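Local coordinates for protein NADH-dependent FAD reductase (Streptomyces globisporus, PDB 4R82) that uses NADH to reduce FAD, supplying freely diffusing FADH2 to the halogenase and the monooxygenase of C-1027 antibiotic biosynthesis, at residues A[89-94]-A[127-132]; A[94-99]-A[170-175]; A[119-124]-A[132-137]; A[138-143]-A[147-152]. One frame throughout, in Å; residues are numbered along the deposited sequence.

Contact 3 is a surface contact, while contacts 1, 2 and 4 are partly buried. Strand 131-143 runs through three of them: its start lies in contact 1, its middle in contact 3 and its end in contact 4, where it pairs with strand 146-158. Helix 92-97 is used by contacts 1 and 2, which share Ala94. Chemistry follows place. Where a loop meets another element, in contacts 1 and 3, a single polar side chain spans the gap, weakly in contact 1 and with three hydrogen bonds in contact 3. Contact 2, beside the flavin, rests on aromatic, methyl and guanidinium packing, and contact 4 combines regular backbone bonding with apolar pairs on both sheet faces.

Contact 1: residues A[89-94]-A[127-132]; sequences AGQEKA and AGAVAH. With ACT (acetate ion), chain H.
Gln91 and Gly128 make the nearest backbone approach, with 7.9 Å between their CA atoms, too far for main-chain bonding, so the side chain of Gln91 has to bridge the gap. Its CG lies anti to the carbonyl carbon (chi1 -63°) and the chain runs on extended, which carries the amide to the 127-129 turn. There Gln91 NE2 donates to Ala127 O at 2.9 Å, but the N-H...O angle of 126° marks the bond as weak. The same nitrogen makes a second weak bond, of 3.3 Å, to OXT of an acetate probably taken from the crystallisation liquor. The other acetate oxygen, O, accepts from Ala94 N at 3.1 Å, so the ion sits between the amide and the first turn of the helix. On the oxygen side of the amide, Gln91 OE1 packs 3.6 Å from Ala129 CA and takes its stronger bond from Glu88 N, which fixes the rotation of the amide. Gln91 occupies the N-cap position of helix 92-97. The contact therefore ties the start of that helix to the turn between strands 124-126 and 131-143, with Ile126 against Gln91 and strand 81-86 packed on Ala129 and Val130.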
# COMPACT_ATOMS: atom_id res chain seq x y z
N ALA A 89 -16.88 1.32 2.33
CA ALA A 89 -16.93 1.82 3.70
C ALA A 89 -17.76 0.99 4.68
O ALA A 89 -17.42 0.91 5.86
CB ALA A 89 -17.41 3.26 3.72
N GLY A 90 -18.85 0.38 4.22
CA GLY A 90 -19.71 -0.37 5.12
C GLY A 90 -19.50 -1.89 5.14
O GLY A 90 -20.38 -2.64 5.59
N GLN A 91 -18.34 -2.34 4.69
CA GLN A 91 -18.08 -3.77 4.57
C GLN A 91 -17.13 -4.35 5.61
O GLN A 91 -16.38 -5.29 5.33
CB GLN A 91 -17.59 -4.10 3.17
CG GLN A 91 -18.62 -3.78 2.09
CD GLN A 91 -18.21 -4.31 0.74
OE1 GLN A 91 -17.21 -3.85 0.17
NE2 GLN A 91 -18.95 -5.30 0.24
N GLU A 92 -17.17 -3.80 6.82
CA GLU A 92 -16.34 -4.32 7.90
C GLU A 92 -16.62 -5.80 8.18
O GLU A 92 -15.70 -6.56 8.52
CB GLU A 92 -16.51 -3.49 9.16
CG GLU A 92 -15.76 -4.05 10.36
CD GLU A 92 -15.84 -3.17 11.59
OE1 GLU A 92 -16.20 -1.98 11.45
OE2 GLU A 92 -15.54 -3.68 12.70
N LYS A 93 -17.88 -6.22 8.03
CA LYS A 93 -18.24 -7.61 8.32
C LYS A 93 -17.52 -8.54 7.35
O LYS A 93 -16.99 -9.58 7.76
CB LYS A 93 -19.76 -7.80 8.22
CG LYS A 93 -20.22 -9.23 8.49
N ALA A 94 -17.49 -8.16 6.08
CA ALA A 94 -16.77 -8.94 5.08
C ALA A 94 -15.26 -8.97 5.36
O ALA A 94 -14.61 -9.99 5.17
CB ALA A 94 -17.05 -8.42 3.67
N ALA A 127 -19.53 -8.64 -3.79
CA ALA A 127 -20.54 -7.66 -4.16
C ALA A 127 -20.45 -6.47 -3.21
O ALA A 127 -20.09 -6.64 -2.04
CB ALA A 127 -21.94 -8.28 -4.12
N GLY A 128 -20.78 -5.28 -3.70
CA GLY A 128 -20.74 -4.10 -2.86
C GLY A 128 -19.40 -3.40 -2.80
O GLY A 128 -19.27 -2.35 -2.16
N ALA A 129 -18.40 -3.97 -3.46
CA ALA A 129 -17.04 -3.44 -3.45
C ALA A 129 -16.92 -2.13 -4.24
O ALA A 129 -17.72 -1.87 -5.15
CB ALA A 129 -16.08 -4.48 -4.02
N VAL A 130 -15.91 -1.33 -3.91
CA VAL A 130 -15.64 -0.11 -4.66
C VAL A 130 -15.18 -0.48 -6.07
O VAL A 130 -15.54 0.17 -7.06
CB VAL A 130 -14.56 0.74 -3.97
CG1 VAL A 130 -14.39 2.07 -4.67
CG2 VAL A 130 -14.94 0.99 -2.52
N ALA A 131 -14.40 -1.55 -6.14
CA ALA A 131 -13.85 -1.99 -7.42
C ALA A 131 -13.49 -3.45 -7.39
O ALA A 131 -13.20 -4.00 -6.33
CB ALA A 131 -12.63 -1.17 -7.78
N HIS A 132 -13.48 -4.06 -8.58
CA HIS A 132 -12.98 -5.43 -8.76
C HIS A 132 -11.84 -5.37 -9.77
O HIS A 132 -11.97 -4.72 -10.81
CB HIS A 132 -14.07 -6.33 -9.35
CG HIS A 132 -15.23 -6.57 -8.44
ND1 HIS A 132 -16.50 -6.85 -8.91
CD2 HIS A 132 -15.33 -6.59 -7.08
CE1 HIS A 132 -17.32 -7.02 -7.90
NE2 HIS A 132 -16.64 -6.87 -6.77
C ACT H . -20.50 -7.13 3.88
O ACT H . -19.78 -6.57 4.74
OXT ACT H . -20.71 -6.50 2.82
CH3 ACT H . -21.09 -8.49 4.12

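Contact 2: residues A[94-99]-A[170-175]; sequences AARHFA and GRFRRF. With FAD (flavin-adenine dinucleotide), chain K; ACT (acetate ion), chain H.
Phe172 reaches from strand 171-173 to the flank of helix 92-97, where it meets Ala95 and Arg96; these three residues account for all of the 129 Å² buried between the segments. Evidence for a side-chain contact is direct: the closest CA atoms, those of Ala95 and Phe172, are 9.4 Å apart, whereas Ala95 CB lies 3.8 Å from Phe172 CZ. That methyl approaches the ring obliquely. Arg96 sets out across the helix surface, but its extended chain, with CG anti to the carbonyl carbon (chi1 -68°), brings the guanidinium to the same ring. Phe172 CE2 stands 3.8 Å above the guanidinium plane, over its centre, and the two planes are 79° apart; this is a steep meeting and not a parallel stack. Arg96 CG also touches CE2, at 3.9 Å, so the aliphatic part of the arginine shares in the packing. Its charge is used elsewhere: NH1 forms a salt bridge with Glu92, one turn earlier, which helps to place the guanidinium.

The contact also borders the flavin pocket. Phe172 CE1 lies 3.8 Å from the C7M methyl of FAD, and the O3' hydroxyl of FAD donates to Ala99 O at 2.6 Å. Gly170, just before the strand, touches a bound NAD. Strand 171-173 pairs with 166-168, while strand 45-49 lies behind the helix end: Thr48 bonds Ala95 O and packs on Phe98 and Ala99.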
# COMPACT_ATOMS: atom_id res chain seq x y z
N ALA A 94 -17.49 -8.16 6.08
CA ALA A 94 -16.77 -8.94 5.08
C ALA A 94 -15.26 -8.97 5.36
O ALA A 94 -14.61 -9.99 5.17
CB ALA A 94 -17.05 -8.42 3.67
N ALA A 95 -14.71 -7.83 5.80
CA ALA A 95 -13.29 -7.77 6.10
C ALA A 95 -12.94 -8.73 7.23
O ALA A 95 -11.94 -9.45 7.17
CB ALA A 95 -12.87 -6.35 6.46
N ARG A 96 -13.76 -8.73 8.27
CA ARG A 96 -13.52 -9.63 9.40
C ARG A 96 -13.68 -11.09 8.99
O ARG A 96 -12.89 -11.95 9.40
CB ARG A 96 -14.44 -9.29 10.57
CG ARG A 96 -14.10 -7.95 11.19
CD ARG A 96 -14.94 -7.68 12.43
NE ARG A 96 -14.71 -6.33 12.93
CZ ARG A 96 -13.69 -5.99 13.72
NH1 ARG A 96 -13.55 -4.74 14.13
NH2 ARG A 96 -12.81 -6.91 14.09
N HIS A 97 -14.68 -11.37 8.17
CA HIS A 97 -14.98 -12.74 7.78
C HIS A 97 -13.83 -13.37 7.01
O HIS A 97 -13.44 -14.53 7.27
CB HIS A 97 -16.24 -12.78 6.92
CG HIS A 97 -16.58 -14.15 6.43
ND1 HIS A 97 -16.98 -15.16 7.28
CD2 HIS A 97 -16.55 -14.68 5.19
CE1 HIS A 97 -17.20 -16.26 6.58
NE2 HIS A 97 -16.95 -15.99 5.31
N PHE A 98 -13.26 -12.63 6.07
CA PHE A 98 -12.18 -13.15 5.25
C PHE A 98 -10.81 -13.05 5.91
O PHE A 98 -9.80 -13.44 5.32
CB PHE A 98 -12.21 -12.51 3.86
CG PHE A 98 -13.33 -13.02 3.00
CD1 PHE A 98 -13.27 -14.30 2.45
CD2 PHE A 98 -14.46 -12.23 2.77
CE1 PHE A 98 -14.31 -14.78 1.66
CE2 PHE A 98 -15.51 -12.71 1.99
CZ PHE A 98 -15.44 -13.98 1.43
N ALA A 99 -10.78 -12.53 7.13
CA ALA A 99 -9.56 -12.55 7.94
C ALA A 99 -9.59 -13.68 8.97
O ALA A 99 -8.59 -13.92 9.66
CB ALA A 99 -9.37 -11.22 8.64
N GLY A 170 -4.34 -0.29 13.41
CA GLY A 170 -4.91 -1.58 13.78
C GLY A 170 -6.42 -1.58 13.91
O GLY A 170 -7.01 -2.54 14.42
N ARG A 171 -7.06 -0.50 13.45
CA ARG A 171 -8.51 -0.34 13.58
C ARG A 171 -9.15 -0.02 12.25
O ARG A 171 -8.51 0.56 11.38
CB ARG A 171 -8.85 0.81 14.52
CG ARG A 171 -8.35 0.69 15.93
CD ARG A 171 -8.75 1.92 16.71
NE ARG A 171 -8.27 1.90 18.09
CZ ARG A 171 -8.85 1.22 19.07
NH1 ARG A 171 -8.34 1.26 20.29
NH2 ARG A 171 -9.93 0.49 18.82
N PHE A 172 -10.42 -0.38 12.10
CA PHE A 172 -11.15 0.05 10.92
C PHE A 172 -11.62 1.49 11.15
O PHE A 172 -12.01 1.86 12.26
CB PHE A 172 -12.32 -0.88 10.63
CG PHE A 172 -11.90 -2.27 10.20
CD1 PHE A 172 -10.90 -2.45 9.26
CD2 PHE A 172 -12.48 -3.39 10.78
CE1 PHE A 172 -10.51 -3.73 8.88
CE2 PHE A 172 -12.10 -4.66 10.40
CZ PHE A 172 -11.11 -4.83 9.45
N ARG A 173 -11.53 2.31 10.11
CA ARG A 173 -11.83 3.74 10.24
C ARG A 173 -12.66 4.17 9.04
O ARG A 173 -12.82 3.40 8.09
CB ARG A 173 -10.52 4.55 10.30
CG ARG A 173 -9.66 4.29 11.53
CD ARG A 173 -10.30 4.82 12.80
NE ARG A 173 -10.52 6.26 12.75
CZ ARG A 173 -9.61 7.17 13.10
NH1 ARG A 173 -8.42 6.78 13.55
NH2 ARG A 173 -9.88 8.46 13.02
N ARG A 174 -13.18 5.39 9.08
CA ARG A 174 -13.98 5.97 8.00
C ARG A 174 -13.41 7.31 7.55
O ARG A 174 -12.76 8.01 8.34
CB ARG A 174 -15.41 6.23 8.50
CG ARG A 174 -16.42 5.18 8.14
CD ARG A 174 -17.83 5.61 8.57
NE ARG A 174 -18.85 5.01 7.72
CZ ARG A 174 -19.28 3.76 7.84
NH1 ARG A 174 -18.78 2.98 8.79
NH2 ARG A 174 -20.20 3.29 7.01
N PHE A 175 -13.70 7.69 6.31
CA PHE A 175 -13.36 9.03 5.81
C PHE A 175 -14.30 10.09 6.39
O PHE A 175 -15.49 9.82 6.62
CB PHE A 175 -13.58 9.13 4.30
CG PHE A 175 -12.50 8.47 3.45
CD1 PHE A 175 -11.27 9.10 3.25
CD2 PHE A 175 -12.77 7.29 2.78
CE1 PHE A 175 -10.31 8.51 2.43
CE2 PHE A 175 -11.81 6.70 1.96
CZ PHE A 175 -10.58 7.31 1.79
N1 FAD K . -2.53 -11.35 5.44
C2 FAD K . -1.62 -11.29 4.48
O2 FAD K . -0.85 -12.42 4.21
N3 FAD K . -1.41 -10.22 3.73
C4 FAD K . -2.14 -9.11 3.95
O4 FAD K . -1.94 -7.98 3.18
C4X FAD K . -3.11 -9.10 4.99
N5 FAD K . -3.83 -7.96 5.24
C5X FAD K . -4.77 -7.99 6.22
C6 FAD K . -5.54 -6.82 6.46
C7 FAD K . -6.49 -6.82 7.48
C7M FAD K . -7.34 -5.56 7.76
C8 FAD K . -6.70 -7.99 8.24
C8M FAD K . -7.75 -7.97 9.34
C9 FAD K . -5.95 -9.15 8.00
C9A FAD K . -4.97 -9.15 6.98
N10 FAD K . -4.23 -10.30 6.74
C10 FAD K . -3.30 -10.26 5.74
C1' FAD K . -4.40 -11.53 7.51
C2' FAD K . -5.31 -12.54 6.85
O2' FAD K . -6.47 -11.87 6.39
C3' FAD K . -5.77 -13.55 7.90
O3' FAD K . -6.26 -12.85 9.02
C4' FAD K . -4.61 -14.37 8.40
O4' FAD K . -3.82 -14.72 7.30
C5' FAD K . -5.09 -15.60 9.20
O5' FAD K . -5.65 -16.65 8.39
P FAD K . -4.92 -17.20 7.03
O1P FAD K . -5.24 -18.67 6.79
O2P FAD K . -3.43 -17.03 7.18
O3P FAD K . -5.43 -16.40 5.85
C ACT H . -20.50 -7.13 3.88
O ACT H . -19.78 -6.57 4.74
OXT ACT H . -20.71 -6.50 2.82
CH3 ACT H . -21.09 -8.49 4.12

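Contact 3: residues A[119-124]-A[132-137]; sequences EESGAP and HLECAI
Glu134 points from strand 131-143 toward the loop at Glu120 and Ser121, and its carboxylate gathers the bonds between them. From CB the chain places CG anti to the carbonyl carbon and continues extended; CG passes Ser121 OG at 3.7 Å. CD stands equally far from that hydroxyl, and beyond it the two oxygens part company. Glu134 OE1 is gripped by three donors. Glu120 N reaches it at 3.0 Å on the syn side, 33° out of the carboxylate plane. Ser121 N, 2.9 Å from OE1, comes from the anti side, 23° out of plane, and Ser121 OG donates to OE1 from that side as well. The serine hydroxyl, set between its own N and carbonyl carbon (chi1 62°), accepts in turn from Ala123 N at 3.0 Å, an ST turn that shapes the loop between strands 115-117 and 124-126. The carboxylate thus holds the hydroxyl that closes this turn. Glu134 OE2 accepts a hydrogen bond from a water at 2.7 Å, and that water accepts from Glu119 N. So many donors would probably favour an ionised Glu134, although Glu119 and Glu120 are acidic neighbours. Thr155 and Leu125 pack beside the Glu134 side chain.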
# COMPACT_ATOMS: atom_id res chain seq x y z
N GLU A 119 -15.24 -13.37 -14.55
CA GLU A 119 -15.18 -14.05 -15.84
C GLU A 119 -13.76 -14.42 -16.28
O GLU A 119 -13.58 -15.40 -17.00
CB GLU A 119 -15.86 -13.19 -16.92
CG GLU A 119 -17.36 -13.05 -16.75
CD GLU A 119 -17.95 -11.92 -17.58
OE1 GLU A 119 -17.19 -11.25 -18.31
OE2 GLU A 119 -19.18 -11.70 -17.50
N GLU A 120 -12.76 -13.66 -15.84
CA GLU A 120 -11.38 -13.92 -16.27
C GLU A 120 -10.59 -14.75 -15.26
O GLU A 120 -9.71 -15.53 -15.62
CB GLU A 120 -10.64 -12.60 -16.51
CG GLU A 120 -11.21 -11.77 -17.64
CD GLU A 120 -11.12 -12.49 -18.97
OE1 GLU A 120 -10.15 -13.25 -19.17
OE2 GLU A 120 -12.03 -12.30 -19.81
N SER A 121 -10.93 -14.59 -13.99
CA SER A 121 -10.18 -15.23 -12.92
C SER A 121 -10.86 -16.50 -12.42
O SER A 121 -10.22 -17.34 -11.79
CB SER A 121 -10.04 -14.27 -11.74
OG SER A 121 -11.32 -13.94 -11.22
N GLY A 122 -12.16 -16.61 -12.67
CA GLY A 122 -12.94 -17.70 -12.11
C GLY A 122 -13.11 -17.55 -10.61
O GLY A 122 -13.57 -18.47 -9.92
N ALA A 123 -12.74 -16.37 -10.10
CA ALA A 123 -12.79 -16.11 -8.66
C ALA A 123 -14.05 -15.35 -8.29
O ALA A 123 -14.52 -14.50 -9.06
CB ALA A 123 -11.57 -15.32 -8.24
N PRO A 124 -14.61 -15.66 -7.11
CA PRO A 124 -15.74 -14.87 -6.63
C PRO A 124 -15.32 -13.43 -6.38
O PRO A 124 -14.28 -13.18 -5.77
CB PRO A 124 -16.10 -15.56 -5.30
CG PRO A 124 -15.57 -16.96 -5.43
CD PRO A 124 -14.29 -16.79 -6.21
N HIS A 132 -13.48 -4.06 -8.58
CA HIS A 132 -12.98 -5.43 -8.76
C HIS A 132 -11.84 -5.37 -9.77
O HIS A 132 -11.97 -4.72 -10.81
CB HIS A 132 -14.07 -6.33 -9.35
CG HIS A 132 -15.23 -6.57 -8.44
ND1 HIS A 132 -16.50 -6.85 -8.91
CD2 HIS A 132 -15.33 -6.59 -7.08
CE1 HIS A 132 -17.32 -7.02 -7.90
NE2 HIS A 132 -16.64 -6.87 -6.77
N LEU A 133 -10.74 -6.06 -9.48
CA LEU A 133 -9.65 -6.18 -10.45
C LEU A 133 -9.37 -7.66 -10.61
O LEU A 133 -9.26 -8.37 -9.62
CB LEU A 133 -8.38 -5.49 -9.95
CG LEU A 133 -8.40 -3.99 -9.66
CD1 LEU A 133 -8.87 -3.71 -8.24
CD2 LEU A 133 -7.02 -3.37 -9.92
N GLU A 134 -9.30 -8.13 -11.84
CA GLU A 134 -8.89 -9.50 -12.09
C GLU A 134 -7.51 -9.48 -12.72
O GLU A 134 -7.27 -8.76 -13.69
CB GLU A 134 -9.92 -10.21 -12.98
CG GLU A 134 -11.26 -10.36 -12.27
CD GLU A 134 -12.34 -10.97 -13.14
OE1 GLU A 134 -12.34 -12.20 -13.31
OE2 GLU A 134 -13.19 -10.20 -13.65
N CYS A 135 -6.60 -10.27 -12.15
CA CYS A 135 -5.18 -10.13 -12.45
C CYS A 135 -4.55 -11.45 -12.81
O CYS A 135 -4.90 -12.48 -12.23
CB CYS A 135 -4.45 -9.60 -11.23
SG CYS A 135 -5.12 -8.04 -10.62
N ALA A 136 -3.60 -11.42 -13.74
CA ALA A 136 -2.85 -12.61 -14.09
C ALA A 136 -1.53 -12.56 -13.33
O ALA A 136 -0.85 -11.53 -13.34
CB ALA A 136 -2.58 -12.64 -15.58
N ILE A 137 -1.16 -13.65 -12.67
CA ILE A 137 0.08 -13.67 -11.92
C ILE A 137 1.26 -13.59 -12.89
O ILE A 137 1.37 -14.39 -13.83
CB ILE A 137 0.18 -14.89 -11.01
CG1 ILE A 137 -0.86 -14.75 -9.89
CG2 ILE A 137 1.56 -14.97 -10.41
CD1 ILE A 137 -1.07 -15.97 -9.07
O HOH W 1 -15.68 -10.49 -14.58

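Contact 4: residues A[138-143]-A[147-152]; sequences HRLYEG and TIFLGE
Tyr141 and Ile148 form a hydrogen-bonded pair of the antiparallel hairpin, with both backbone bonds 2.9 Å long: Tyr141 N to Ile148 O and Ile148 N to Tyr141 O. At the next hydrogen-bonded pair, Leu150 N donates to Arg139 O, but Leu150 O takes two donors, His138 N at 2.7 Å and Arg139 N at 3.2 Å. Two residues facing one is a classic beta bulge, and the psi of -43° at His138 fits it.

On the face of Tyr141, Ile148 CG2 lies at the edge of the tyrosine ring, near its plane. Leu150 has CG anti to its backbone N (chi1 -175°), which puts its CD2 4.0 Å from Tyr141 CE2. On the other face Leu140 and Phe149 lie side by side, Leu140 CG 3.5 Å from Phe149 CE2, while Thr147 CG2 stands over one face of the phenylalanine ring, offset toward its rim.

Helix 71-78 and strand 61-67 enclose Phe149, whose side chain is about 4 Å from that of Val66 of the FAD site. Opposite, Tyr141 stacks on Tyr141 of the second subunit and bonds to Glu142 O there. The chemistry is consistent with a hairpin that turns Leu140 and Phe149 toward helix 71-78, and turns Tyr141, Ile148 and Leu150 toward the second subunit, where packing is joined by the tyrosine hydroxyl bond.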
# COMPACT_ATOMS: atom_id res chain seq x y z
N HIS A 138 2.12 -12.61 -12.65
CA HIS A 138 3.24 -12.38 -13.55
C HIS A 138 4.57 -12.74 -12.91
O HIS A 138 5.40 -13.38 -13.56
CB HIS A 138 3.24 -10.94 -14.07
CG HIS A 138 2.64 -10.80 -15.44
ND1 HIS A 138 1.60 -11.59 -15.88
CD2 HIS A 138 2.94 -9.96 -16.46
CE1 HIS A 138 1.29 -11.24 -17.11
NE2 HIS A 138 2.08 -10.25 -17.49
N ARG A 139 4.77 -12.37 -11.65
CA ARG A 139 5.99 -12.73 -10.94
C ARG A 139 5.69 -13.08 -9.49
O ARG A 139 4.74 -12.57 -8.90
CB ARG A 139 7.00 -11.57 -10.95
CG ARG A 139 7.49 -11.14 -12.32
CD ARG A 139 8.51 -12.11 -12.89
NE ARG A 139 9.06 -11.58 -14.14
CZ ARG A 139 8.46 -11.66 -15.32
NH1 ARG A 139 7.27 -12.25 -15.43
NH2 ARG A 139 9.04 -11.15 -16.40
N LEU A 140 6.53 -13.94 -8.92
CA LEU A 140 6.57 -14.17 -7.49
C LEU A 140 7.94 -13.71 -7.01
O LEU A 140 8.98 -14.17 -7.52
CB LEU A 140 6.39 -15.66 -7.16
CG LEU A 140 4.97 -16.17 -6.89
CD1 LEU A 140 4.12 -16.02 -8.12
CD2 LEU A 140 5.00 -17.61 -6.43
N TYR A 141 7.97 -12.81 -6.03
CA TYR A 141 9.22 -12.28 -5.51
C TYR A 141 9.32 -12.60 -4.02
O TYR A 141 8.31 -12.55 -3.32
CB TYR A 141 9.25 -10.76 -5.66
CG TYR A 141 9.32 -10.21 -7.08
CD1 TYR A 141 10.19 -10.75 -8.02
CD2 TYR A 141 8.54 -9.13 -7.46
CE1 TYR A 141 10.27 -10.23 -9.30
CE2 TYR A 141 8.61 -8.61 -8.73
CZ TYR A 141 9.47 -9.16 -9.65
OH TYR A 141 9.55 -8.63 -10.93
N GLU A 142 10.53 -12.89 -3.55
CA GLU A 142 10.73 -13.10 -2.12
C GLU A 142 10.47 -11.83 -1.32
O GLU A 142 10.97 -10.76 -1.66
CB GLU A 142 12.16 -13.57 -1.86
CG GLU A 142 12.46 -14.98 -2.39
CD GLU A 142 13.92 -15.36 -2.21
OE1 GLU A 142 14.79 -14.47 -2.33
OE2 GLU A 142 14.19 -16.55 -1.95
N GLY A 143 9.70 -11.96 -0.24
CA GLY A 143 9.41 -10.83 0.63
C GLY A 143 9.54 -11.18 2.10
O GLY A 143 8.64 -10.92 2.89
N THR A 147 5.39 -13.67 0.49
CA THR A 147 5.73 -13.67 -0.93
C THR A 147 4.99 -12.50 -1.56
O THR A 147 3.84 -12.22 -1.23
CB THR A 147 5.30 -14.96 -1.61
OG1 THR A 147 6.02 -16.06 -1.04
CG2 THR A 147 5.60 -14.90 -3.11
N ILE A 148 5.69 -11.79 -2.45
CA ILE A 148 5.11 -10.67 -3.17
C ILE A 148 4.61 -11.21 -4.50
O ILE A 148 5.40 -11.74 -5.28
CB ILE A 148 6.19 -9.60 -3.42
CG1 ILE A 148 6.72 -9.09 -2.07
CG2 ILE A 148 5.63 -8.43 -4.25
CD1 ILE A 148 7.98 -8.22 -2.19
N PHE A 149 3.31 -11.11 -4.74
CA PHE A 149 2.73 -11.58 -6.01
C PHE A 149 2.44 -10.37 -6.87
O PHE A 149 1.62 -9.52 -6.49
CB PHE A 149 1.42 -12.35 -5.75
CG PHE A 149 1.61 -13.66 -5.04
CD1 PHE A 149 1.62 -13.71 -3.64
CD2 PHE A 149 1.77 -14.83 -5.75
CE1 PHE A 149 1.79 -14.92 -2.98
CE2 PHE A 149 1.96 -16.04 -5.09
CZ PHE A 149 1.96 -16.09 -3.71
N LEU A 150 3.10 -10.30 -8.02
CA LEU A 150 2.91 -9.21 -8.95
C LEU A 150 1.96 -9.69 -10.03
O LEU A 150 2.22 -10.71 -10.69
CB LEU A 150 4.26 -8.83 -9.57
CG LEU A 150 4.34 -7.62 -10.50
CD1 LEU A 150 4.07 -6.34 -9.74
CD2 LEU A 150 5.70 -7.55 -11.19
N GLY A 151 0.84 -9.00 -10.19
CA GLY A 151 -0.15 -9.40 -11.17
C GLY A 151 -0.40 -8.34 -12.21
O GLY A 151 -0.31 -7.15 -11.92
N GLU A 152 -0.70 -8.78 -13.43
CA GLU A 152 -1.08 -7.84 -14.49
C GLU A 152 -2.61 -7.75 -14.52
O GLU A 152 -3.30 -8.77 -14.53
CB GLU A 152 -0.52 -8.28 -15.85
CG GLU A 152 -0.95 -7.32 -16.97
CD GLU A 152 -0.27 -7.61 -18.29
OE1 GLU A 152 0.67 -8.42 -18.32
OE2 GLU A 152 -0.69 -7.01 -19.31